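Local coordinates for protein glutamate receptor 1 (Adineta vaga, PDB 4IO4) that probably works as a glutamate-gated ion channel of the ionotropic glutamate receptor family, represented here by its ligand-binding domain with serine bound in the cleft, at residues 134-139 and 177-182. Residues are numbered along the deposited sequence; the frame is centred on the assembly and turned at random.
Sequences GIRIGT and SFMDIG. With SER (serine), chain C.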
ATOM      1  N   GLY A 134      22.344  13.446  -8.664  1.00 27.16           N
ATOM      2  CA  GLY A 134      22.173  12.357  -9.607  1.00 25.15           C
ATOM      3  C   GLY A 134      20.770  11.769  -9.567  1.00 30.62           C
ATOM      4  O   GLY A 134      20.212  11.495  -8.500  1.00 24.40           O
ATOM      5  N   ILE A 135      20.180  11.572 -10.735  1.00 27.01           N
ATOM      6  CA  ILE A 135      18.818  11.033 -10.796  1.00 24.84           C
ATOM      7  C   ILE A 135      18.762   9.993 -11.866  1.00 29.68           C
ATOM      8  O   ILE A 135      19.056  10.281 -13.033  1.00 25.37           O
ATOM      9  CB  ILE A 135      17.796  12.121 -11.154  1.00 28.73           C
ATOM     10  CG1 ILE A 135      17.720  13.192 -10.050  1.00 29.14           C
ATOM     11  CG2 ILE A 135      16.435  11.480 -11.464  1.00 30.09           C
ATOM     12  CD1 ILE A 135      17.123  12.733  -8.740  1.00 33.52           C
ATOM     13  N   ARG A 136      18.385   8.778 -11.493  1.00 22.86           N
ATOM     14  CA  ARG A 136      18.218   7.726 -12.458  1.00 21.58           C
ATOM     15  C   ARG A 136      17.007   8.019 -13.352  1.00 26.71           C
ATOM     16  O   ARG A 136      15.872   8.103 -12.878  1.00 26.19           O
ATOM     17  CB  ARG A 136      18.037   6.396 -11.745  1.00 29.37           C
ATOM     18  CG  ARG A 136      19.313   5.786 -11.185  1.00 31.15           C
ATOM     19  CD  ARG A 136      19.002   4.483 -10.340  1.00 29.81           C
ATOM     20  NE  ARG A 136      18.373   4.856  -9.078  1.00 36.92           N
ATOM     21  CZ  ARG A 136      17.353   4.218  -8.513  1.00 33.42           C
ATOM     22  NH1 ARG A 136      16.800   3.150  -9.088  1.00 28.59           N
ATOM     23  NH2 ARG A 136      16.875   4.673  -7.361  1.00 33.25           N
ATOM     24  N   ILE A 137      17.237   8.162 -14.645  1.00 25.75           N
ATOM     25  CA  ILE A 137      16.131   8.451 -15.550  1.00 23.35           C
ATOM     26  C   ILE A 137      15.187   7.237 -15.636  1.00 23.68           C
ATOM     27  O   ILE A 137      15.615   6.074 -15.501  1.00 28.76           O
ATOM     28  CB  ILE A 137      16.628   8.876 -16.941  1.00 39.56           C
ATOM     29  CG1 ILE A 137      17.427   7.756 -17.599  1.00 42.07           C
ATOM     30  CG2 ILE A 137      17.452  10.193 -16.831  1.00 34.78           C
ATOM     31  CD1 ILE A 137      17.827   8.069 -19.058  1.00 57.97           C
ATOM     32  N   GLY A 138      13.905   7.520 -15.850  1.00 25.48           N
ATOM     33  CA  GLY A 138      12.890   6.493 -15.981  1.00 27.25           C
ATOM     34  C   GLY A 138      12.557   5.814 -14.661  1.00 24.30           C
ATOM     35  O   GLY A 138      12.210   4.639 -14.632  1.00 28.41           O
ATOM     36  N   THR A 139      12.705   6.550 -13.569  1.00 26.30           N
ATOM     37  CA  THR A 139      12.325   6.067 -12.245  1.00 25.56           C
ATOM     38  C   THR A 139      11.385   7.046 -11.599  1.00 29.68           C
ATOM     39  O   THR A 139      11.260   8.204 -12.017  1.00 29.29           O
ATOM     40  CB  THR A 139      13.529   5.872 -11.300  1.00 24.52           C
ATOM     41  OG1 THR A 139      14.138   7.138 -10.981  1.00 25.24           O
ATOM     42  CG2 THR A 139      14.550   4.949 -11.930  1.00 27.36           C
ATOM     43  N   SER A 177      21.758  11.210  -4.373  1.00 25.98           N
ATOM     44  CA  SER A 177      20.759  10.659  -5.258  1.00 24.13           C
ATOM     45  C   SER A 177      19.559  10.204  -4.418  1.00 23.95           C
ATOM     46  O   SER A 177      19.552  10.384  -3.210  1.00 26.96           O
ATOM     47  CB  SER A 177      21.289   9.475  -6.056  1.00 26.12           C
ATOM     48  OG  SER A 177      20.357   9.184  -7.097  1.00 29.31           O
ATOM     49  N   PHE A 178      18.562   9.633  -5.080  1.00 25.78           N
ATOM     50  CA  PHE A 178      17.382   9.050  -4.418  1.00 27.83           C
ATOM     51  C   PHE A 178      17.316   7.541  -4.590  1.00 27.58           C
ATOM     52  O   PHE A 178      17.611   7.026  -5.673  1.00 29.44           O
ATOM     53  CB  PHE A 178      16.100   9.616  -4.991  1.00 24.49           C
ATOM     54  CG  PHE A 178      15.958  11.105  -4.848  1.00 31.41           C
ATOM     55  CD1 PHE A 178      16.591  11.799  -3.825  1.00 31.94           C
ATOM     56  CD2 PHE A 178      15.146  11.814  -5.728  1.00 27.91           C
ATOM     57  CE1 PHE A 178      16.450  13.185  -3.701  1.00 34.12           C
ATOM     58  CE2 PHE A 178      15.012  13.213  -5.598  1.00 27.98           C
ATOM     59  CZ  PHE A 178      15.654  13.880  -4.568  1.00 28.88           C
ATOM     60  N   MET A 179      16.884   6.834  -3.533  1.00 26.05           N
ATOM     61  CA  MET A 179      16.682   5.381  -3.598  1.00 26.15           C
ATOM     62  C   MET A 179      15.443   4.994  -2.811  1.00 24.53           C
ATOM     63  O   MET A 179      15.130   5.611  -1.797  1.00 29.16           O
ATOM     64  CB  MET A 179      17.839   4.588  -2.982  1.00 29.81           C
ATOM     65  CG  MET A 179      19.032   4.365  -3.862  1.00 43.21           C
ATOM     66  SD  MET A 179      20.182   3.176  -3.107  1.00 31.43           S
ATOM     67  CE  MET A 179      19.459   1.631  -3.612  1.00 29.75           C
ATOM     68  N   ASP A 180      14.792   3.916  -3.245  1.00 21.66           N
ATOM     69  CA  ASP A 180      13.715   3.329  -2.483  1.00 23.06           C
ATOM     70  C   ASP A 180      14.293   2.865  -1.180  1.00 27.27           C
ATOM     71  O   ASP A 180      15.440   2.449  -1.110  1.00 26.96           O
ATOM     72  CB  ASP A 180      13.111   2.123  -3.193  1.00 24.73           C
ATOM     73  CG  ASP A 180      12.500   2.468  -4.538  1.00 27.43           C
ATOM     74  OD1 ASP A 180      11.887   3.555  -4.665  1.00 31.36           O
ATOM     75  OD2 ASP A 180      12.634   1.639  -5.472  1.00 27.18           O
ATOM     76  N   ILE A 181      13.478   2.929  -0.144  1.00 26.48           N
ATOM     77  CA  ILE A 181      13.936   2.660   1.190  1.00 26.95           C
ATOM     78  C   ILE A 181      14.436   1.243   1.429  1.00 29.54           C
ATOM     79  O   ILE A 181      15.459   1.055   2.094  1.00 25.79           O
ATOM     80  CB  ILE A 181      12.836   3.015   2.202  1.00 28.85           C
ATOM     81  CG1 ILE A 181      13.435   3.099   3.611  1.00 40.84           C
ATOM     82  CG2 ILE A 181      11.664   2.060   2.122  1.00 31.67           C
ATOM     83  CD1 ILE A 181      12.498   3.782   4.597  1.00 41.83           C
ATOM     84  N   GLY A 182      13.746   0.244   0.884  1.00 27.92           N
ATOM     85  CA  GLY A 182      14.123  -1.136   1.151  1.00 31.80           C
ATOM     86  C   GLY A 182      15.509  -1.418   0.621  1.00 27.82           C
ATOM     87  O   GLY A 182      16.363  -1.921   1.338  1.00 30.91           O
TER
HETATM   88  N   SER C 301      10.903   1.799  -7.661  1.00 23.09           N
HETATM   89  CA  SER C 301      11.491   2.746  -8.680  1.00 20.45           C
HETATM   90  C   SER C 301      10.641   2.787  -9.923  1.00 26.99           C
HETATM   91  O   SER C 301       9.750   1.905 -10.131  1.00 19.98           O
HETATM   92  CB  SER C 301      12.937   2.385  -9.043  1.00 26.10           C
HETATM   93  OG  SER C 301      13.826   2.732  -7.998  1.00 35.79           O
HETATM   94  OXT SER C 301      10.852   3.713 -10.728  1.00 22.08           O
HETATM   95  O   HOH W   1      18.034   8.042  -8.663  1.00 26.68           O
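Arg-136 reaches across to Phe-178, its NH2 giving a nearly straight hydrogen bond (162° at the hydrogen) to the carbonyl O at 3.0 Å, in the guanidinium plane. A bend at chi3 (-72°) turns the group toward the ligand, where NH1 donates to the hydroxyl OG of the bound serine at 3.2 Å. Asp-180, at the end of strand 177-180, grips that serine: its OD2 accepts from the amino N at 2.8 Å and from OG. Nearer the strand starts, Ser-177 OG donates to Gly-134 O at 2.7 Å from above the carbonyl plane and takes a bond from a water that accepts from Arg-136 N. These segments belong to one lobe of the bilobed, periplasmic-binding-protein-like domain; strands 134-136 and 177-180 diverge by 40°, their splayed ends flanking the ligand. Thr-87, Arg-92, Ala-140 and the carbonyl of Asp-85 also hold the ligand, and both Arg-136 and Asp-180 bind L-glutamate. A methionine in place of Arg-136 would probably leave the Phe-178 carbonyl without the NH2 donor and the ligand hydroxyl without the NH1 donor. Beyond the polar layer, Ile-135 CD1 packs obliquely against Phe-178 CD2 at 3.7 Å. Phe-202 meets that ring edge-to-face, and Met-165 of helix 162-171 packs against Arg-136, Ser-177 and Met-179.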